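Local coordinates for protein molybdopterin adenylyltransferase (Helicobacter pylori, PDB 4XCW) that probably transfers an adenylyl group from ATP to molybdopterin, a step in the biosynthesis of the molybdenum cofactor, at residues B[145-157]-B[164-176]. Sequence-based numbering, arbitrary orientation.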
ATOM      1  N   LEU B 145     -15.089   9.733  -6.536  1.00 27.00           N
ATOM      2  CA  LEU B 145     -15.013   9.794  -7.994  1.00 27.93           C
ATOM      3  C   LEU B 145     -14.355  11.096  -8.450  1.00 28.87           C
ATOM      4  O   LEU B 145     -13.582  11.107  -9.406  1.00 29.79           O
ATOM      5  CB  LEU B 145     -16.406   9.649  -8.612  1.00 26.09           C
ATOM      6  CG  LEU B 145     -16.932   8.214  -8.685  1.00 30.23           C
ATOM      7  CD1 LEU B 145     -18.397   8.185  -9.082  1.00 30.44           C
ATOM      8  CD2 LEU B 145     -16.088   7.387  -9.649  1.00 29.62           C
ATOM      9  N   GLU B 146     -14.653  12.194  -7.762  1.00 31.16           N
ATOM     10  CA  GLU B 146     -14.034  13.471  -8.102  1.00 29.37           C
ATOM     11  C   GLU B 146     -12.513  13.376  -7.981  1.00 30.59           C
ATOM     12  O   GLU B 146     -11.774  13.951  -8.783  1.00 30.73           O
ATOM     13  CB  GLU B 146     -14.575  14.594  -7.210  1.00 34.94           C
ATOM     14  CG  GLU B 146     -14.007  15.965  -7.545  1.00 42.95           C
ATOM     15  CD  GLU B 146     -14.710  17.089  -6.809  1.00 55.68           C
ATOM     16  OE1 GLU B 146     -15.748  16.824  -6.166  1.00 59.34           O
ATOM     17  OE2 GLU B 146     -14.221  18.236  -6.870  1.00 60.95           O
ATOM     18  N   ALA B 147     -12.055  12.615  -6.995  1.00 28.18           N
ATOM     19  CA  ALA B 147     -10.632  12.477  -6.737  1.00 29.46           C
ATOM     20  C   ALA B 147      -9.933  11.567  -7.740  1.00 30.04           C
ATOM     21  O   ALA B 147      -8.823  11.871  -8.176  1.00 29.90           O
ATOM     22  CB  ALA B 147     -10.405  11.955  -5.331  1.00 28.39           C
ATOM     23  N   VAL B 148     -10.566  10.450  -8.094  1.00 23.68           N
ATOM     24  CA  VAL B 148      -9.876   9.437  -8.898  1.00 22.82           C
ATOM     25  C   VAL B 148     -10.159   9.524 -10.392  1.00 25.24           C
ATOM     26  O   VAL B 148      -9.349   9.063 -11.194  1.00 26.89           O
ATOM     27  CB  VAL B 148     -10.216   7.994  -8.440  1.00 30.90           C
ATOM     28  CG1 VAL B 148      -9.862   7.800  -6.972  1.00 31.20           C
ATOM     29  CG2 VAL B 148     -11.676   7.657  -8.708  1.00 29.00           C
ATOM     30  N   PHE B 149     -11.289  10.109 -10.775  1.00 23.89           N
ATOM     31  CA  PHE B 149     -11.639  10.133 -12.194  1.00 25.91           C
ATOM     32  C   PHE B 149     -10.614  10.813 -13.124  1.00 26.11           C
ATOM     33  O   PHE B 149     -10.460  10.373 -14.264  1.00 27.19           O
ATOM     34  CB  PHE B 149     -12.998  10.792 -12.422  1.00 26.44           C
ATOM     35  CG  PHE B 149     -13.497  10.631 -13.831  1.00 30.39           C
ATOM     36  CD1 PHE B 149     -14.111   9.457 -14.227  1.00 32.23           C
ATOM     37  CD2 PHE B 149     -13.319  11.636 -14.766  1.00 33.07           C
ATOM     38  CE1 PHE B 149     -14.557   9.294 -15.525  1.00 32.60           C
ATOM     39  CE2 PHE B 149     -13.762  11.478 -16.067  1.00 35.24           C
ATOM     40  CZ  PHE B 149     -14.383  10.305 -16.442  1.00 30.12           C
ATOM     41  N   PRO B 150      -9.922  11.882 -12.664  1.00 21.90           N
ATOM     42  CA  PRO B 150      -8.958  12.484 -13.596  1.00 27.31           C
ATOM     43  C   PRO B 150      -7.882  11.533 -14.134  1.00 25.98           C
ATOM     44  O   PRO B 150      -7.240  11.869 -15.125  1.00 28.01           O
ATOM     45  CB  PRO B 150      -8.323  13.594 -12.757  1.00 31.24           C
ATOM     46  CG  PRO B 150      -9.437  14.033 -11.864  1.00 31.24           C
ATOM     47  CD  PRO B 150     -10.132  12.748 -11.484  1.00 20.80           C
ATOM     48  N   ALA B 151      -7.711  10.365 -13.518  1.00 27.45           N
ATOM     49  CA  ALA B 151      -6.719   9.399 -13.980  1.00 25.91           C
ATOM     50  C   ALA B 151      -7.350   8.275 -14.795  1.00 21.34           C
ATOM     51  O   ALA B 151      -6.647   7.447 -15.374  1.00 25.98           O
ATOM     52  CB  ALA B 151      -5.947   8.815 -12.791  1.00 27.38           C
ATOM     53  N   ILE B 152      -8.675   8.245 -14.851  1.00 21.14           N
ATOM     54  CA  ILE B 152      -9.372   7.088 -15.421  1.00 23.31           C
ATOM     55  C   ILE B 152      -9.347   7.023 -16.969  1.00 22.54           C
ATOM     56  O   ILE B 152      -9.028   5.968 -17.532  1.00 24.27           O
ATOM     57  CB  ILE B 152     -10.832   7.033 -14.906  1.00 25.66           C
ATOM     58  CG1 ILE B 152     -10.836   6.634 -13.429  1.00 21.02           C
ATOM     59  CG2 ILE B 152     -11.664   6.036 -15.695  1.00 20.87           C
ATOM     60  CD1 ILE B 152     -12.221   6.496 -12.832  1.00 22.99           C
ATOM     61  N   PRO B 153      -9.666   8.130 -17.665  1.00 24.04           N
ATOM     62  CA  PRO B 153      -9.636   8.010 -19.133  1.00 23.92           C
ATOM     63  C   PRO B 153      -8.286   7.554 -19.703  1.00 24.36           C
ATOM     64  O   PRO B 153      -8.255   6.736 -20.622  1.00 25.82           O
ATOM     65  CB  PRO B 153      -9.954   9.432 -19.597  1.00 24.02           C
ATOM     66  CG  PRO B 153     -10.777  10.001 -18.496  1.00 27.58           C
ATOM     67  CD  PRO B 153     -10.152   9.456 -17.244  1.00 25.61           C
ATOM     68  N   TYR B 154      -7.188   8.075 -19.165  1.00 25.01           N
ATOM     69  CA  TYR B 154      -5.873   7.660 -19.632  1.00 24.49           C
ATOM     70  C   TYR B 154      -5.634   6.197 -19.289  1.00 24.08           C
ATOM     71  O   TYR B 154      -5.076   5.456 -20.091  1.00 25.93           O
ATOM     72  CB  TYR B 154      -4.778   8.526 -19.026  1.00 23.42           C
ATOM     73  CG  TYR B 154      -3.387   8.239 -19.548  1.00 25.43           C
ATOM     74  CD1 TYR B 154      -3.125   8.222 -20.911  1.00 29.76           C
ATOM     75  CD2 TYR B 154      -2.330   8.020 -18.673  1.00 27.84           C
ATOM     76  CE1 TYR B 154      -1.853   7.983 -21.388  1.00 33.06           C
ATOM     77  CE2 TYR B 154      -1.060   7.780 -19.139  1.00 33.68           C
ATOM     78  CZ  TYR B 154      -0.827   7.759 -20.496  1.00 33.19           C
ATOM     79  OH  TYR B 154       0.438   7.517 -20.959  1.00 36.16           O
ATOM     80  N   CYS B 155      -6.057   5.785 -18.094  1.00 23.38           N
ATOM     81  CA  CYS B 155      -5.909   4.382 -17.701  1.00 24.01           C
ATOM     82  C   CYS B 155      -6.648   3.467 -18.669  1.00 27.60           C
ATOM     83  O   CYS B 155      -6.131   2.427 -19.077  1.00 26.56           O
ATOM     84  CB  CYS B 155      -6.431   4.140 -16.282  1.00 21.37           C
ATOM     85  SG  CYS B 155      -6.028   2.480 -15.636  1.00 25.02           S
ATOM     86  N   VAL B 156      -7.866   3.858 -19.027  1.00 24.68           N
ATOM     87  CA  VAL B 156      -8.682   3.061 -19.938  1.00 24.82           C
ATOM     88  C   VAL B 156      -8.034   3.045 -21.336  1.00 25.49           C
ATOM     89  O   VAL B 156      -8.048   2.014 -22.015  1.00 23.48           O
ATOM     90  CB  VAL B 156     -10.138   3.588 -19.984  1.00 26.90           C
ATOM     91  CG1 VAL B 156     -10.942   2.930 -21.112  1.00 23.36           C
ATOM     92  CG2 VAL B 156     -10.816   3.347 -18.641  1.00 23.60           C
ATOM     93  N   ASP B 157      -7.429   4.163 -21.742  1.00 24.52           N
ATOM     94  CA  ASP B 157      -6.653   4.200 -22.994  1.00 25.39           C
ATOM     95  C   ASP B 157      -5.531   3.163 -22.989  1.00 28.33           C
ATOM     96  O   ASP B 157      -5.347   2.424 -23.959  1.00 26.12           O
ATOM     97  CB  ASP B 157      -6.010   5.567 -23.244  1.00 26.71           C
ATOM     98  CG  ASP B 157      -7.015   6.671 -23.477  1.00 30.97           C
ATOM     99  OD1 ASP B 157      -8.205   6.377 -23.711  1.00 32.51           O
ATOM    100  OD2 ASP B 157      -6.588   7.846 -23.433  1.00 30.69           O
ATOM    101  N   MET B 164     -12.766   7.531 -23.700  1.00 29.92           N
ATOM    102  CA  MET B 164     -13.596   8.452 -22.942  1.00 28.52           C
ATOM    103  C   MET B 164     -13.343   9.895 -23.333  1.00 33.88           C
ATOM    104  O   MET B 164     -12.195  10.330 -23.425  1.00 33.95           O
ATOM    105  CB  MET B 164     -13.339   8.288 -21.451  1.00 27.55           C
ATOM    106  CG  MET B 164     -13.903   7.029 -20.856  1.00 25.24           C
ATOM    107  SD  MET B 164     -13.365   6.887 -19.148  1.00 30.75           S
ATOM    108  CE  MET B 164     -14.295   5.443 -18.649  1.00 29.38           C
ATOM    109  N   GLN B 165     -14.426  10.635 -23.544  1.00 33.72           N
ATOM    110  CA  GLN B 165     -14.337  12.060 -23.806  1.00 38.13           C
ATOM    111  C   GLN B 165     -14.967  12.826 -22.652  1.00 38.55           C
ATOM    112  O   GLN B 165     -16.170  12.743 -22.398  1.00 39.73           O
ATOM    113  CB  GLN B 165     -14.995  12.403 -25.136  1.00 43.31           C
ATOM    114  CG  GLN B 165     -14.509  11.509 -26.256  1.00 48.68           C
ATOM    115  CD  GLN B 165     -14.399  12.225 -27.579  1.00 55.52           C
ATOM    116  OE1 GLN B 165     -14.514  13.449 -27.650  1.00 64.37           O
ATOM    117  NE2 GLN B 165     -14.171  11.465 -28.641  1.00 56.15           N
ATOM    118  N   VAL B 166     -14.120  13.562 -21.950  1.00 37.31           N
ATOM    119  CA  VAL B 166     -14.472  14.205 -20.695  1.00 37.67           C
ATOM    120  C   VAL B 166     -15.320  15.461 -20.874  1.00 35.58           C
ATOM    121  O   VAL B 166     -15.085  16.252 -21.782  1.00 37.54           O
ATOM    122  CB  VAL B 166     -13.190  14.558 -19.937  1.00 42.32           C
ATOM    123  CG1 VAL B 166     -13.502  15.166 -18.594  1.00 40.23           C
ATOM    124  CG2 VAL B 166     -12.363  13.302 -19.775  1.00 40.96           C
ATOM    125  N   ASN B 167     -16.321  15.618 -20.011  1.00 35.42           N
ATOM    126  CA  ASN B 167     -17.062  16.867 -19.911  1.00 39.25           C
ATOM    127  C   ASN B 167     -16.272  17.812 -19.011  1.00 40.57           C
ATOM    128  O   ASN B 167     -16.363  17.745 -17.786  1.00 39.75           O
ATOM    129  CB  ASN B 167     -18.474  16.635 -19.365  1.00 41.63           C
ATOM    130  CG  ASN B 167     -19.360  17.870 -19.473  1.00 49.24           C
ATOM    131  OD1 ASN B 167     -18.872  18.999 -19.520  1.00 49.66           O
ATOM    132  ND2 ASN B 167     -20.671  17.657 -19.512  1.00 50.30           N
ATOM    133  N   GLU B 168     -15.489  18.683 -19.632  1.00 42.81           N
ATOM    134  CA  GLU B 168     -14.524  19.497 -18.909  1.00 47.04           C
ATOM    135  C   GLU B 168     -15.200  20.594 -18.090  1.00 49.14           C
ATOM    136  O   GLU B 168     -14.574  21.228 -17.243  1.00 50.77           O
ATOM    137  CB  GLU B 168     -13.515  20.083 -19.897  1.00 51.41           C
ATOM    138  CG  GLU B 168     -12.817  18.989 -20.693  1.00 56.60           C
ATOM    139  CD  GLU B 168     -11.731  19.505 -21.607  1.00 65.62           C
ATOM    140  OE1 GLU B 168     -11.599  20.735 -21.747  1.00 70.13           O
ATOM    141  OE2 GLU B 168     -11.006  18.668 -22.187  1.00 69.60           O
ATOM    142  N   LYS B 169     -16.488  20.798 -18.339  1.00 47.20           N
ATOM    143  CA  LYS B 169     -17.299  21.668 -17.503  1.00 53.50           C
ATOM    144  C   LYS B 169     -17.414  21.098 -16.087  1.00 52.09           C
ATOM    145  O   LYS B 169     -17.629  21.833 -15.124  1.00 54.83           O
ATOM    146  CB  LYS B 169     -18.688  21.851 -18.119  1.00 55.79           C
ATOM    147  CG  LYS B 169     -19.569  22.834 -17.380  1.00 57.13           C
ATOM    148  CD  LYS B 169     -18.922  24.202 -17.349  1.00 58.21           C
ATOM    149  CE  LYS B 169     -19.692  25.154 -16.459  1.00 57.61           C
ATOM    150  NZ  LYS B 169     -21.071  25.420 -16.952  1.00 57.53           N
ATOM    151  N   ASN B 170     -17.257  19.785 -15.963  1.00 43.42           N
ATOM    152  CA  ASN B 170     -17.507  19.118 -14.691  1.00 44.21           C
ATOM    153  C   ASN B 170     -16.288  18.460 -14.050  1.00 45.98           C
ATOM    154  O   ASN B 170     -16.248  18.279 -12.834  1.00 45.13           O
ATOM    155  CB  ASN B 170     -18.607  18.072 -14.874  1.00 45.30           C
ATOM    156  CG  ASN B 170     -19.950  18.698 -15.191  1.00 47.99           C
ATOM    157  OD1 ASN B 170     -20.249  19.805 -14.745  1.00 50.04           O
ATOM    158  ND2 ASN B 170     -20.769  17.990 -15.961  1.00 46.53           N
ATOM    159  N   ILE B 171     -15.300  18.097 -14.863  1.00 43.96           N
ATOM    160  CA  ILE B 171     -14.120  17.403 -14.358  1.00 42.08           C
ATOM    161  C   ILE B 171     -12.984  17.532 -15.374  1.00 46.82           C
ATOM    162  O   ILE B 171     -13.227  17.722 -16.565  1.00 46.17           O
ATOM    163  CB  ILE B 171     -14.436  15.906 -14.065  1.00 40.54           C
ATOM    164  CG1 ILE B 171     -13.335  15.243 -13.226  1.00 39.50           C
ATOM    165  CG2 ILE B 171     -14.702  15.137 -15.346  1.00 41.22           C
ATOM    166  CD1 ILE B 171     -13.509  15.440 -11.731  1.00 37.93           C
ATOM    167  N   GLN B 172     -11.745  17.464 -14.899  1.00 49.31           N
ATOM    168  CA  GLN B 172     -10.585  17.523 -15.780  1.00 50.30           C
ATOM    169  C   GLN B 172      -9.917  16.162 -15.841  1.00 49.14           C
ATOM    170  O   GLN B 172      -9.707  15.537 -14.808  1.00 48.52           O
ATOM    171  CB  GLN B 172      -9.582  18.567 -15.290  1.00 59.68           C
ATOM    172  CG  GLN B 172     -10.157  19.959 -15.109  1.00 71.69           C
ATOM    173  CD  GLN B 172     -11.111  20.347 -16.219  1.00 79.83           C
ATOM    174  OE1 GLN B 172     -10.740  20.370 -17.393  1.00 83.18           O
ATOM    175  NE2 GLN B 172     -12.348  20.660 -15.850  1.00 82.41           N
ATOM    176  N   ALA B 173      -9.588  15.691 -17.039  1.00 46.08           N
ATOM    177  CA  ALA B 173      -8.812  14.460 -17.147  1.00 44.38           C
ATOM    178  C   ALA B 173      -7.539  14.684 -17.935  1.00 46.76           C
ATOM    179  O   ALA B 173      -7.534  15.321 -18.986  1.00 51.12           O
ATOM    180  CB  ALA B 173      -9.625  13.354 -17.772  1.00 36.59           C
ATOM    181  N   PHE B 174      -6.456  14.138 -17.406  1.00 49.66           N
ATOM    182  CA  PHE B 174      -5.133  14.359 -17.951  1.00 47.77           C
ATOM    183  C   PHE B 174      -4.709  13.206 -18.845  1.00 38.60           C
ATOM    184  O   PHE B 174      -4.740  12.053 -18.430  1.00 32.73           O
ATOM    185  CB  PHE B 174      -4.136  14.544 -16.807  1.00 53.76           C
ATOM    186  CG  PHE B 174      -2.715  14.655 -17.253  1.00 59.25           C
ATOM    187  CD1 PHE B 174      -2.288  15.755 -17.978  1.00 62.39           C
ATOM    188  CD2 PHE B 174      -1.802  13.661 -16.946  1.00 59.36           C
ATOM    189  CE1 PHE B 174      -0.976  15.861 -18.392  1.00 67.40           C
ATOM    190  CE2 PHE B 174      -0.487  13.763 -17.355  1.00 64.01           C
ATOM    191  CZ  PHE B 174      -0.074  14.863 -18.080  1.00 67.95           C
ATOM    192  N   ARG B 175      -4.327  13.520 -20.077  1.00 38.72           N
ATOM    193  CA  ARG B 175      -3.720  12.534 -20.963  1.00 41.72           C
ATOM    194  C   ARG B 175      -2.321  12.990 -21.374  1.00 51.45           C
ATOM    195  O   ARG B 175      -2.173  13.995 -22.075  1.00 57.68           O
ATOM    196  CB  ARG B 175      -4.588  12.304 -22.202  1.00 40.50           C
ATOM    197  CG  ARG B 175      -5.760  11.344 -21.995  1.00 36.75           C
ATOM    198  CD  ARG B 175      -6.546  11.176 -23.290  1.00 37.63           C
ATOM    199  NE  ARG B 175      -7.500  10.068 -23.261  1.00 35.49           N
ATOM    200  CZ  ARG B 175      -8.813  10.206 -23.104  1.00 32.55           C
ATOM    201  NH1 ARG B 175      -9.350  11.409 -22.938  1.00 32.46           N
ATOM    202  NH2 ARG B 175      -9.593   9.135 -23.116  1.00 28.81           N
ATOM    203  N   PRO B 176      -1.286  12.266 -20.917  1.00 52.94           N
ATOM    204  CA  PRO B 176       0.097  12.541 -21.324  1.00 61.25           C
ATOM    205  C   PRO B 176       0.273  12.387 -22.828  1.00 70.53           C
ATOM    206  O   PRO B 176      -0.197  11.404 -23.402  1.00 70.26           O
ATOM    207  CB  PRO B 176       0.906  11.484 -20.570  1.00 57.23           C
ATOM    208  CG  PRO B 176       0.057  11.116 -19.405  1.00 52.50           C
ATOM    209  CD  PRO B 176      -1.359  11.225 -19.879  1.00 48.64           C
TER
HETATM  210  O   HOH W   1      -6.887  10.560 -17.595  1.00 28.53           O
HETATM  211  O   HOH W   2     -10.711   6.271 -22.293  1.00 26.42           O
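Arg175 and Asp157 form the salt bridge of a contact in which the irregular C-terminal loop 164-176, folded back on itself, lies along the chain's last two helices and the 3-10 turn between them. Guanidinium and carboxylate are nearly coplanar, 19° apart; Arg175 NH2 reaches Asp157 OD1 on its syn side at 3.1 Å, while Arg175 NE points at Asp157 OD2, modelled at a doubtfully short 2.4 Å. The guanidinium also ties the loop's two arms together, NH1 and NH2 both gripping Met164 O, which should fix its rotation, and Pro153 CB covers one of its faces. With CG of Tyr154 turned away from its backbone N (chi1 -175°), the ring meets Pro176, whose CD sits 3.3 Å from the ring centroid, a CH-pi contact almost on the ring normal; Thr115 of the second subunit packs against Tyr154 and Phe174. A water donates to Pro150 O and Phe174 O and accepts from Tyr154 N, next to the weak bond from Phe174 N to Pro150 O. Deeper in, Met164 runs extended, its SD 3.9 Å from Ile152 CG2 and obliquely beside the Phe149 ring in a Met-aromatic contact. Ile171 CG2 closes on Phe149 CD2 at 3.8 Å. The tail clasps the last helices of an alpha/beta molybdopterin-binding fold.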